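Local structure of mannan endo-1,4-beta-mannosidase (Mytilus edulis, 2C0H) at residues V3-S8 with L12-H17; N38-G43 with R94-A99; V129-L134 with I201-N206; K229-A234 with S258-H263. The protein hydrolyses internal beta-1,4-mannosidic linkages in the backbones of mannans, galactomannans and glucomannans, acting as a monomeric glycoside hydrolase of family 5. The protein carries 3 engineered substitutions. All blocks are in the same frame, centred on the assembly; numbering follows the deposited sequence.

All four contacts belong to one TIM barrel, the (beta/alpha)8 fold of this hydrolase. Contact 1 is the N-terminal hairpin and contact 4 reaches a barrel strand; their centres are 21 Å apart, yet they touch, with Val7 CG2 3.7 Å from Ser258 O and Leu12 CD2 4.0 Å from Phe259 CD2. Contacts 2 and 3 pack neighbouring helices of the outer layer, centres about 30 Å apart and not in touch. Contact 4 lies nearest the catalytic centre: the side chain of Gln261 is about 5 Å from that of Glu294, probably the nucleophile, whereas the side chain of Phe204 in contact 3 is about 11 Å from that of Glu163, probably the proton donor.

Contact 1 (V3-S8 with L12-H17). Engineered in segment 3-8: Val3 (natural residue Ala).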
# COMPACT_ATOMS: atom_id res chain seq x y z
N VAL A 3 -22.48 1.61 -2.05
CA VAL A 3 -21.09 1.62 -2.51
C VAL A 3 -20.41 2.84 -1.89
O VAL A 3 -20.93 3.95 -1.97
CB VAL A 3 -20.97 1.67 -4.06
CG1 VAL A 3 -19.54 1.94 -4.51
CG2 VAL A 3 -21.45 0.36 -4.67
N ARG A 4 -19.26 2.60 -1.27
CA ARG A 4 -18.51 3.66 -0.57
C ARG A 4 -17.32 4.09 -1.46
O ARG A 4 -17.52 4.88 -2.38
CB ARG A 4 -18.14 3.18 0.84
CG ARG A 4 -19.38 3.05 1.74
CD ARG A 4 -19.06 2.74 3.19
NE ARG A 4 -19.03 1.30 3.45
CZ ARG A 4 -17.95 0.52 3.38
NH1 ARG A 4 -16.77 1.00 3.05
NH2 ARG A 4 -18.07 -0.78 3.64
N LEU A 5 -16.10 3.57 -1.23
CA LEU A 5 -14.95 3.91 -2.05
C LEU A 5 -14.95 3.08 -3.35
O LEU A 5 -15.14 1.85 -3.32
CB LEU A 5 -13.66 3.68 -1.25
CG LEU A 5 -12.35 4.25 -1.78
CD1 LEU A 5 -12.42 5.76 -1.96
CD2 LEU A 5 -11.24 3.91 -0.83
N SER A 6 -14.76 3.74 -4.49
CA SER A 6 -14.70 3.07 -5.81
C SER A 6 -13.73 3.75 -6.79
O SER A 6 -13.27 4.85 -6.53
CB SER A 6 -16.10 2.98 -6.44
OG SER A 6 -16.63 4.27 -6.72
N VAL A 7 -13.45 3.08 -7.91
CA VAL A 7 -12.58 3.62 -8.97
C VAL A 7 -13.39 3.86 -10.26
O VAL A 7 -14.17 2.99 -10.67
CB VAL A 7 -11.43 2.64 -9.34
CG1 VAL A 7 -10.56 3.19 -10.49
CG2 VAL A 7 -10.59 2.34 -8.14
N SER A 8 -13.16 5.01 -10.90
CA SER A 8 -13.68 5.28 -12.25
C SER A 8 -12.52 5.76 -13.13
O SER A 8 -12.06 6.90 -12.99
CB SER A 8 -14.80 6.33 -12.18
OG SER A 8 -15.08 6.91 -13.45
N LEU A 12 -10.50 8.26 -8.17
CA LEU A 12 -11.16 7.62 -7.02
C LEU A 12 -12.44 8.39 -6.65
O LEU A 12 -12.47 9.62 -6.69
CB LEU A 12 -10.23 7.58 -5.80
CG LEU A 12 -9.03 6.63 -5.86
CD1 LEU A 12 -8.12 6.84 -4.66
CD2 LEU A 12 -9.46 5.18 -5.91
N ASN A 13 -13.50 7.66 -6.32
CA ASN A 13 -14.77 8.25 -5.91
C ASN A 13 -15.23 7.72 -4.54
O ASN A 13 -14.86 6.60 -4.16
CB ASN A 13 -15.86 7.95 -6.96
CG ASN A 13 -15.52 8.45 -8.35
OD1 ASN A 13 -15.65 7.71 -9.34
ND2 ASN A 13 -15.06 9.69 -8.46
N TYR A 14 -16.00 8.52 -3.81
CA TYR A 14 -16.70 8.09 -2.58
C TYR A 14 -18.19 8.48 -2.65
O TYR A 14 -18.52 9.63 -2.87
CB TYR A 14 -16.05 8.64 -1.29
CG TYR A 14 -16.49 7.90 -0.03
CD1 TYR A 14 -15.73 6.85 0.48
CD2 TYR A 14 -17.67 8.23 0.62
CE1 TYR A 14 -16.13 6.15 1.61
CE2 TYR A 14 -18.09 7.52 1.77
CZ TYR A 14 -17.30 6.49 2.25
OH TYR A 14 -17.68 5.77 3.37
N ASN A 15 -19.09 7.50 -2.49
CA ASN A 15 -20.53 7.71 -2.71
C ASN A 15 -20.79 8.43 -4.05
O ASN A 15 -21.70 9.27 -4.16
CB ASN A 15 -21.16 8.47 -1.53
CG ASN A 15 -22.70 8.37 -1.53
OD1 ASN A 15 -23.27 7.33 -1.87
ND2 ASN A 15 -23.37 9.45 -1.13
N GLY A 16 -19.98 8.10 -5.05
CA GLY A 16 -20.13 8.61 -6.41
C GLY A 16 -19.57 10.00 -6.68
O GLY A 16 -19.77 10.56 -7.75
N HIS A 17 -18.85 10.56 -5.71
CA HIS A 17 -18.23 11.88 -5.89
C HIS A 17 -16.72 11.76 -5.92
O HIS A 17 -16.18 10.97 -5.17
CB HIS A 17 -18.65 12.78 -4.74
CG HIS A 17 -20.13 12.96 -4.63
ND1 HIS A 17 -20.85 13.69 -5.55
CD2 HIS A 17 -21.02 12.48 -3.73
CE1 HIS A 17 -22.13 13.66 -5.22
NE2 HIS A 17 -22.26 12.94 -4.12
O HOH W 1 -18.27 5.60 -5.03
O HOH W 2 -16.90 5.09 -9.27
O HOH W 3 -15.43 9.42 -12.00
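Ser6 and Asn13 face each other as the hydrogen-bonded pair of an antiparallel hairpin. Asn13 N gives an almost straight bond to Ser6 O (2.8 Å, 176° at the hydrogen), and Ser6 N returns one to Asn13 O at 2.9 Å. A third bond, Asn15 N to Arg4 O, follows at the type I' turn from Tyr14 to His17. On the face carrying Leu5, Val7, Leu12 and Tyr14, Val7 CG2 meets Leu12 CD2 at 3.8 Å. The Tyr14 side chain runs alongside that of Arg4, both pointing the same way, with CG anti to the backbone N (chi1 -163°); Arg4 C lies over one ring face, toward its rim, and Arg4 CD is 3.3 Å from Tyr14 OH, itself bonded to O of the C-terminal Leu353. The hairpin extends the barrel sheet at strand 17-25, where Leu12 packs on Ile19 and Leu21; Leu5 and Val7 touch Met220, Val7 also Pro289. The other face is wet: one water joins Arg4 O, Ser6 OG and Gly16 N, and a second links Ser6 OG to Asn13 OD1. The hairpin thus has a largely apolar side laid against the protein and a polar side whose groups are joined through water.

Contact 2 (N38-G43 with R94-A99)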
# COMPACT_ATOMS: atom_id res chain seq x y z
N ASN A 38 -4.34 -9.37 21.86
CA ASN A 38 -4.70 -8.24 22.71
C ASN A 38 -3.67 -7.10 22.62
O ASN A 38 -3.47 -6.37 23.59
CB ASN A 38 -4.86 -8.71 24.16
CG ASN A 38 -6.02 -9.67 24.34
OD1 ASN A 38 -7.19 -9.29 24.20
ND2 ASN A 38 -5.71 -10.93 24.63
N GLN A 39 -3.06 -6.94 21.45
CA GLN A 39 -1.99 -5.96 21.27
C GLN A 39 -2.54 -4.57 20.94
O GLN A 39 -1.86 -3.58 21.18
CB GLN A 39 -0.95 -6.43 20.22
CG GLN A 39 -0.09 -7.62 20.72
CD GLN A 39 0.84 -8.26 19.66
OE1 GLN A 39 2.04 -8.45 19.91
NE2 GLN A 39 0.29 -8.62 18.49
N TYR A 40 -3.76 -4.47 20.40
CA TYR A 40 -4.29 -3.15 20.06
C TYR A 40 -4.47 -2.29 21.31
O TYR A 40 -4.13 -1.10 21.30
CB TYR A 40 -5.61 -3.22 19.28
CG TYR A 40 -6.20 -1.86 19.01
CD1 TYR A 40 -5.56 -0.97 18.17
CD2 TYR A 40 -7.37 -1.44 19.65
CE1 TYR A 40 -6.07 0.30 17.96
CE2 TYR A 40 -7.90 -0.18 19.42
CZ TYR A 40 -7.23 0.69 18.58
OH TYR A 40 -7.73 1.95 18.35
N SER A 41 -4.98 -2.89 22.38
CA SER A 41 -5.23 -2.16 23.63
C SER A 41 -3.95 -1.49 24.13
O SER A 41 -4.00 -0.42 24.73
CB SER A 41 -5.82 -3.08 24.70
OG SER A 41 -4.90 -4.07 25.11
N LYS A 42 -2.80 -2.12 23.87
CA LYS A 42 -1.50 -1.59 24.26
C LYS A 42 -1.10 -0.32 23.50
O LYS A 42 -0.50 0.59 24.08
CB LYS A 42 -0.42 -2.68 24.14
CG LYS A 42 -0.67 -3.90 25.04
CD LYS A 42 0.21 -5.08 24.66
CE LYS A 42 0.04 -6.26 25.63
NZ LYS A 42 -1.40 -6.58 25.91
N GLY A 43 -1.46 -0.23 22.21
CA GLY A 43 -1.09 0.92 21.37
C GLY A 43 -2.23 1.89 21.09
O GLY A 43 -2.03 2.91 20.42
N ARG A 94 -11.22 -4.37 14.25
CA ARG A 94 -12.54 -3.74 14.28
C ARG A 94 -12.58 -2.59 15.27
O ARG A 94 -13.20 -1.58 14.99
CB ARG A 94 -13.64 -4.76 14.60
CG ARG A 94 -14.98 -4.38 14.04
CD ARG A 94 -16.07 -5.32 14.48
NE ARG A 94 -15.96 -6.66 13.91
CZ ARG A 94 -16.31 -6.99 12.67
NH1 ARG A 94 -16.74 -6.08 11.80
NH2 ARG A 94 -16.21 -8.26 12.27
N ALA A 95 -11.90 -2.72 16.42
CA ALA A 95 -11.90 -1.63 17.42
C ALA A 95 -11.21 -0.41 16.83
O ALA A 95 -11.67 0.72 17.04
CB ALA A 95 -11.22 -2.05 18.69
N TYR A 96 -10.10 -0.63 16.13
CA TYR A 96 -9.37 0.45 15.46
C TYR A 96 -10.23 1.09 14.38
O TYR A 96 -10.30 2.31 14.27
CB TYR A 96 -8.04 -0.04 14.87
CG TYR A 96 -7.20 1.03 14.19
CD1 TYR A 96 -6.96 2.26 14.79
CD2 TYR A 96 -6.60 0.79 12.96
CE1 TYR A 96 -6.18 3.23 14.16
CE2 TYR A 96 -5.82 1.75 12.33
CZ TYR A 96 -5.61 2.97 12.94
OH TYR A 96 -4.82 3.92 12.30
N LEU A 97 -10.88 0.26 13.58
CA LEU A 97 -11.78 0.79 12.55
C LEU A 97 -12.93 1.64 13.15
O LEU A 97 -13.31 2.65 12.55
CB LEU A 97 -12.31 -0.34 11.66
CG LEU A 97 -11.27 -0.97 10.72
CD1 LEU A 97 -11.81 -2.30 10.18
CD2 LEU A 97 -10.87 -0.04 9.56
N HIS A 98 -13.46 1.25 14.31
CA HIS A 98 -14.52 2.03 14.97
C HIS A 98 -13.98 3.37 15.44
O HIS A 98 -14.66 4.38 15.30
CB HIS A 98 -15.14 1.30 16.15
CG HIS A 98 -16.00 0.13 15.78
ND1 HIS A 98 -16.47 -0.08 14.50
CD2 HIS A 98 -16.49 -0.87 16.53
CE1 HIS A 98 -17.21 -1.18 14.48
NE2 HIS A 98 -17.23 -1.68 15.70
N ALA A 99 -12.76 3.39 15.97
CA ALA A 99 -12.10 4.65 16.34
C ALA A 99 -11.89 5.57 15.14
O ALA A 99 -12.13 6.77 15.20
CB ALA A 99 -10.78 4.36 17.04
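The Tyr40 ring has Tyr96 N over one face, while Ala95 CB approaches it obliquely, 3.9 Å from Tyr40 CE2. The Tyr96 ring, in turn, receives Tyr40 OH at its edge, close to the ring plane. This is packing between two outer helices of the TIM barrel, 40-56 and 89-102, with the start of the first set against the middle of the second. The two tyrosine side chains cross at about a right angle, their ring planes inclined at 49° with centroids 5.8 Å apart, an oblique pairing. With CG anti to the backbone N (chi1 176°), Tyr40 reaches across to the backbone of the facing helix, and its CE1 lies 3.7 Å from Tyr96 CB. An alanine in place of Tyr40 would take away the whole ring and would probably leave a gap against Ala95 CB and against the CB and ring edge of Tyr96. Beyond the pair, Tyr96 also meets the Phe47 ring and packs on Leu51 of helix 40-56 and Ile107 of strand 106-113, tying this helix layer to the barrel wall. Tyr40 N bonds to Asp92 OD2, a polar tie between the same two helices. The far end of Tyr40 rests over the helix backbone, its OH 3.6 Å from Tyr96 CA and 4.1 Å from Ala99 CB.

Contact 3 (V129-L134 with I201-N206); sequences VDTRKL and IGRFVN
Thr131 and Arg203 meet through a methyl group laid on a guanidinium: Thr131 CG2 sits over one face of the Arg203 guanidinium, offset toward its rim, 3.5 Å from Arg203 CZ. The arginine arrives there extended as far as CG and CD (chi1 178°, chi2 179°) and then bends at chi3, 70°, which turns the flat group across the threonine. Among apolar contacts, Leu134 CD1 reaches the Phe204 ring obliquely, 3.9 Å from Phe204 CE1; that ring also meets Trp112 and packs on Leu124 and Leu127 of helix 121-129. The polar interactions lie around these. Arg203 NH2 bonds to Met128 O, just before the segment 129-134. Asp130 is the N-cap of helix 131-149: its OD1 accepts from Lys133 N at 3.3 Å and weakly from Arg132 N, and the same OD1 forms a salt bridge with Arg132 NH1 at 2.7 Å. A leucine in place of Arg203 would probably leave Met128 O without this donor and the Thr131 methyl without its flat platform. Two helices of the outer layer, 131-149 and 198-215, are joined here beside the junction with 121-129, as neighbouring helices pack around a TIM barrel.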
# COMPACT_ATOMS: atom_id res chain seq x y z
N VAL A 129 7.50 -18.58 -2.43
CA VAL A 129 8.07 -19.56 -3.36
C VAL A 129 7.29 -20.87 -3.47
O VAL A 129 7.53 -21.61 -4.42
CB VAL A 129 9.55 -19.87 -3.06
CG1 VAL A 129 10.37 -18.58 -3.05
CG2 VAL A 129 9.73 -20.64 -1.76
N ASP A 130 6.41 -21.15 -2.51
CA ASP A 130 5.60 -22.39 -2.46
C ASP A 130 4.11 -22.07 -2.58
O ASP A 130 3.47 -21.54 -1.64
CB ASP A 130 5.88 -23.15 -1.16
CG ASP A 130 5.23 -24.53 -1.11
OD1 ASP A 130 4.09 -24.69 -1.60
OD2 ASP A 130 5.86 -25.47 -0.57
N THR A 131 3.52 -22.38 -3.73
CA THR A 131 2.13 -22.03 -3.95
C THR A 131 1.14 -22.71 -2.97
O THR A 131 0.09 -22.18 -2.66
CB THR A 131 1.70 -22.32 -5.39
OG1 THR A 131 1.98 -23.68 -5.71
CG2 THR A 131 2.44 -21.40 -6.37
N ARG A 132 1.49 -23.89 -2.45
CA ARG A 132 0.61 -24.54 -1.47
C ARG A 132 0.62 -23.85 -0.10
O ARG A 132 -0.39 -23.83 0.60
CB ARG A 132 0.95 -26.02 -1.35
CG ARG A 132 0.72 -26.77 -2.68
CD ARG A 132 1.19 -28.22 -2.68
NE ARG A 132 2.33 -28.47 -1.78
CZ ARG A 132 3.55 -27.93 -1.90
NH1 ARG A 132 3.86 -27.09 -2.88
NH2 ARG A 132 4.48 -28.24 -1.00
N LYS A 133 1.76 -23.28 0.25
CA LYS A 133 1.85 -22.45 1.45
C LYS A 133 1.06 -21.15 1.25
O LYS A 133 0.27 -20.76 2.13
CB LYS A 133 3.31 -22.18 1.83
CG LYS A 133 4.08 -23.45 2.26
CD LYS A 133 5.55 -23.14 2.56
CE LYS A 133 6.29 -24.39 2.96
NZ LYS A 133 7.69 -24.12 3.41
N LEU A 134 1.23 -20.50 0.10
CA LEU A 134 0.45 -19.30 -0.21
C LEU A 134 -1.06 -19.58 -0.10
O LEU A 134 -1.81 -18.81 0.49
CB LEU A 134 0.77 -18.77 -1.60
CG LEU A 134 0.13 -17.47 -2.04
CD1 LEU A 134 0.35 -16.35 -1.00
CD2 LEU A 134 0.67 -17.08 -3.40
N ILE A 201 7.05 -12.60 -7.80
CA ILE A 201 6.39 -11.47 -7.17
C ILE A 201 5.01 -11.25 -7.78
O ILE A 201 4.03 -11.03 -7.07
CB ILE A 201 7.26 -10.21 -7.29
CG1 ILE A 201 8.49 -10.36 -6.39
CG2 ILE A 201 6.44 -8.96 -6.96
CD1 ILE A 201 9.59 -9.38 -6.66
N GLY A 202 4.93 -11.31 -9.11
CA GLY A 202 3.65 -11.15 -9.80
C GLY A 202 2.61 -12.18 -9.38
O GLY A 202 1.44 -11.86 -9.17
N ARG A 203 3.03 -13.43 -9.25
CA ARG A 203 2.12 -14.47 -8.77
C ARG A 203 1.62 -14.21 -7.34
O ARG A 203 0.45 -14.36 -7.04
CB ARG A 203 2.82 -15.82 -8.84
CG ARG A 203 1.99 -16.96 -8.31
CD ARG A 203 2.73 -18.25 -8.43
NE ARG A 203 3.87 -18.33 -7.50
CZ ARG A 203 4.88 -19.19 -7.62
NH1 ARG A 203 4.93 -20.06 -8.63
NH2 ARG A 203 5.86 -19.19 -6.73
N PHE A 204 2.51 -13.81 -6.45
CA PHE A 204 2.16 -13.50 -5.06
C PHE A 204 1.05 -12.44 -4.98
O PHE A 204 0.07 -12.57 -4.23
CB PHE A 204 3.45 -13.03 -4.38
CG PHE A 204 3.37 -12.87 -2.86
CD1 PHE A 204 3.31 -13.97 -2.00
CD2 PHE A 204 3.47 -11.60 -2.30
CE1 PHE A 204 3.29 -13.79 -0.63
CE2 PHE A 204 3.45 -11.43 -0.92
CZ PHE A 204 3.36 -12.52 -0.09
N VAL A 205 1.20 -11.39 -5.77
CA VAL A 205 0.25 -10.30 -5.79
C VAL A 205 -1.06 -10.74 -6.45
O VAL A 205 -2.13 -10.52 -5.90
CB VAL A 205 0.83 -9.08 -6.50
CG1 VAL A 205 -0.21 -8.02 -6.66
CG2 VAL A 205 2.06 -8.54 -5.72
N ASN A 206 -0.95 -11.37 -7.62
CA ASN A 206 -2.14 -11.84 -8.36
C ASN A 206 -3.05 -12.74 -7.50
O ASN A 206 -4.28 -12.57 -7.46
CB ASN A 206 -1.66 -12.59 -9.61
CG ASN A 206 -2.77 -13.14 -10.48
OD1 ASN A 206 -2.84 -14.37 -10.69
ND2 ASN A 206 -3.60 -12.27 -11.04

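Contact 4 (K229-A234 with S258-H263)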
# COMPACT_ATOMS: atom_id res chain seq x y z
N LYS A 229 10.34 3.07 -11.82
CA LYS A 229 10.97 2.16 -12.78
C LYS A 229 10.34 0.77 -12.86
O LYS A 229 10.53 0.08 -13.86
CB LYS A 229 12.47 2.01 -12.49
CG LYS A 229 13.26 3.24 -12.87
CD LYS A 229 14.72 3.09 -12.57
CE LYS A 229 15.50 4.30 -13.10
NZ LYS A 229 16.95 4.21 -12.76
N ALA A 230 9.59 0.38 -11.84
CA ALA A 230 8.88 -0.90 -11.82
C ALA A 230 7.36 -0.76 -12.02
O ALA A 230 6.62 -1.74 -11.91
CB ALA A 230 9.19 -1.62 -10.52
N ASP A 231 6.89 0.46 -12.30
CA ASP A 231 5.44 0.77 -12.27
C ASP A 231 4.94 1.55 -13.50
O ASP A 231 3.84 2.11 -13.46
CB ASP A 231 5.09 1.54 -10.97
CG ASP A 231 3.69 1.20 -10.43
OD1 ASP A 231 2.68 1.47 -11.12
OD2 ASP A 231 3.58 0.69 -9.29
N THR A 232 5.70 1.55 -14.59
CA THR A 232 5.27 2.17 -15.86
C THR A 232 5.90 1.48 -17.07
O THR A 232 7.05 1.03 -17.00
CB THR A 232 5.58 3.70 -15.92
OG1 THR A 232 5.06 4.25 -17.14
CG2 THR A 232 7.06 4.00 -15.84
N ASP A 233 5.15 1.41 -18.16
CA ASP A 233 5.67 0.92 -19.43
C ASP A 233 6.21 2.07 -20.31
O ASP A 233 6.69 1.82 -21.41
CB ASP A 233 4.59 0.13 -20.18
CG ASP A 233 4.24 -1.19 -19.49
OD1 ASP A 233 5.16 -1.88 -19.00
OD2 ASP A 233 3.05 -1.57 -19.49
N ALA A 234 6.11 3.31 -19.84
CA ALA A 234 6.70 4.46 -20.52
C ALA A 234 8.18 4.63 -20.15
O ALA A 234 8.70 3.95 -19.26
CB ALA A 234 5.93 5.71 -20.19
N SER A 258 -6.67 -2.34 -7.94
CA SER A 258 -7.65 -1.26 -8.08
C SER A 258 -6.95 0.03 -8.45
O SER A 258 -7.43 0.78 -9.29
CB SER A 258 -8.38 -1.05 -6.76
OG SER A 258 -8.96 -2.26 -6.29
N PHE A 259 -5.85 0.31 -7.77
CA PHE A 259 -5.03 1.48 -8.04
C PHE A 259 -3.57 1.18 -7.77
O PHE A 259 -3.23 0.18 -7.15
CB PHE A 259 -5.53 2.75 -7.31
CG PHE A 259 -5.51 2.68 -5.80
CD1 PHE A 259 -4.36 2.99 -5.10
CD2 PHE A 259 -6.67 2.40 -5.08
CE1 PHE A 259 -4.33 2.96 -3.71
CE2 PHE A 259 -6.66 2.37 -3.69
CZ PHE A 259 -5.48 2.65 -3.00
N TYR A 260 -2.71 2.03 -8.31
CA TYR A 260 -1.25 1.90 -8.17
C TYR A 260 -0.81 2.81 -7.03
O TYR A 260 -1.49 3.77 -6.67
CB TYR A 260 -0.54 2.30 -9.46
CG TYR A 260 -0.85 1.45 -10.69
CD1 TYR A 260 -0.55 0.09 -10.71
CD2 TYR A 260 -1.43 1.99 -11.81
CE1 TYR A 260 -0.81 -0.69 -11.82
CE2 TYR A 260 -1.71 1.22 -12.93
CZ TYR A 260 -1.39 -0.11 -12.92
OH TYR A 260 -1.67 -0.87 -14.04
N GLN A 261 0.31 2.44 -6.44
CA GLN A 261 0.90 3.21 -5.35
C GLN A 261 2.40 3.21 -5.57
O GLN A 261 3.01 2.14 -5.78
CB GLN A 261 0.55 2.57 -4.01
CG GLN A 261 1.09 3.35 -2.82
CD GLN A 261 1.12 2.56 -1.54
OE1 GLN A 261 2.00 2.75 -0.69
NE2 GLN A 261 0.14 1.69 -1.35
N VAL A 262 3.02 4.38 -5.55
CA VAL A 262 4.45 4.49 -5.80
C VAL A 262 5.08 5.34 -4.72
O VAL A 262 4.48 6.29 -4.25
CB VAL A 262 4.79 5.08 -7.19
CG1 VAL A 262 4.36 6.55 -7.29
CG2 VAL A 262 6.25 4.93 -7.50
N HIS A 263 6.30 4.99 -4.36
CA HIS A 263 7.05 5.75 -3.38
C HIS A 263 8.13 6.59 -4.07
O HIS A 263 8.63 6.23 -5.15
CB HIS A 263 7.68 4.77 -2.39
CG HIS A 263 6.68 3.85 -1.75
ND1 HIS A 263 7.05 2.73 -1.04
CD2 HIS A 263 5.32 3.88 -1.71
CE1 HIS A 263 5.97 2.12 -0.59
NE2 HIS A 263 4.91 2.79 -0.99
O HOH W 4 1.41 -0.08 -7.63
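A carboxylate oxygen buried against an aromatic ring is the odd feature here: Asp231 OD1 lies 3.5 Å from Tyr260 CD1 and 3.6 Å from Tyr260 CG, and it has no polar partner anywhere in the model. With OD1 buried and without a partner, the carboxylate is probably harder to ionise than one in water. The carboxylate and ring planes stand at 90° to each other, and the oxygen comes in obliquely. In the TIM barrel, Asp231 belongs to the loop after strand 221-225, while Tyr260 and Gln261 lie on the next strand, 260-263. Chi1 of Tyr260, -63°, places CG next to the backbone N and sets the ring beside the Asp231 carboxylate. The second oxygen, Asp231 OD2, turns to a single water that accepts from Gln261 N at 3.0 Å and bridges loop and strand. On the opposite side of the strand, Gln261 and His263 face the catalytic centre: His263 NE2 donates to Gln261 OE1 at 2.9 Å, while His263 ND1 is hydrogen-bonded to OE2 of Glu163, probably the proton donor. The bridging water sits in the Tyr260 ring plane, at its edge, 2.8 Å from Asp231 OD2.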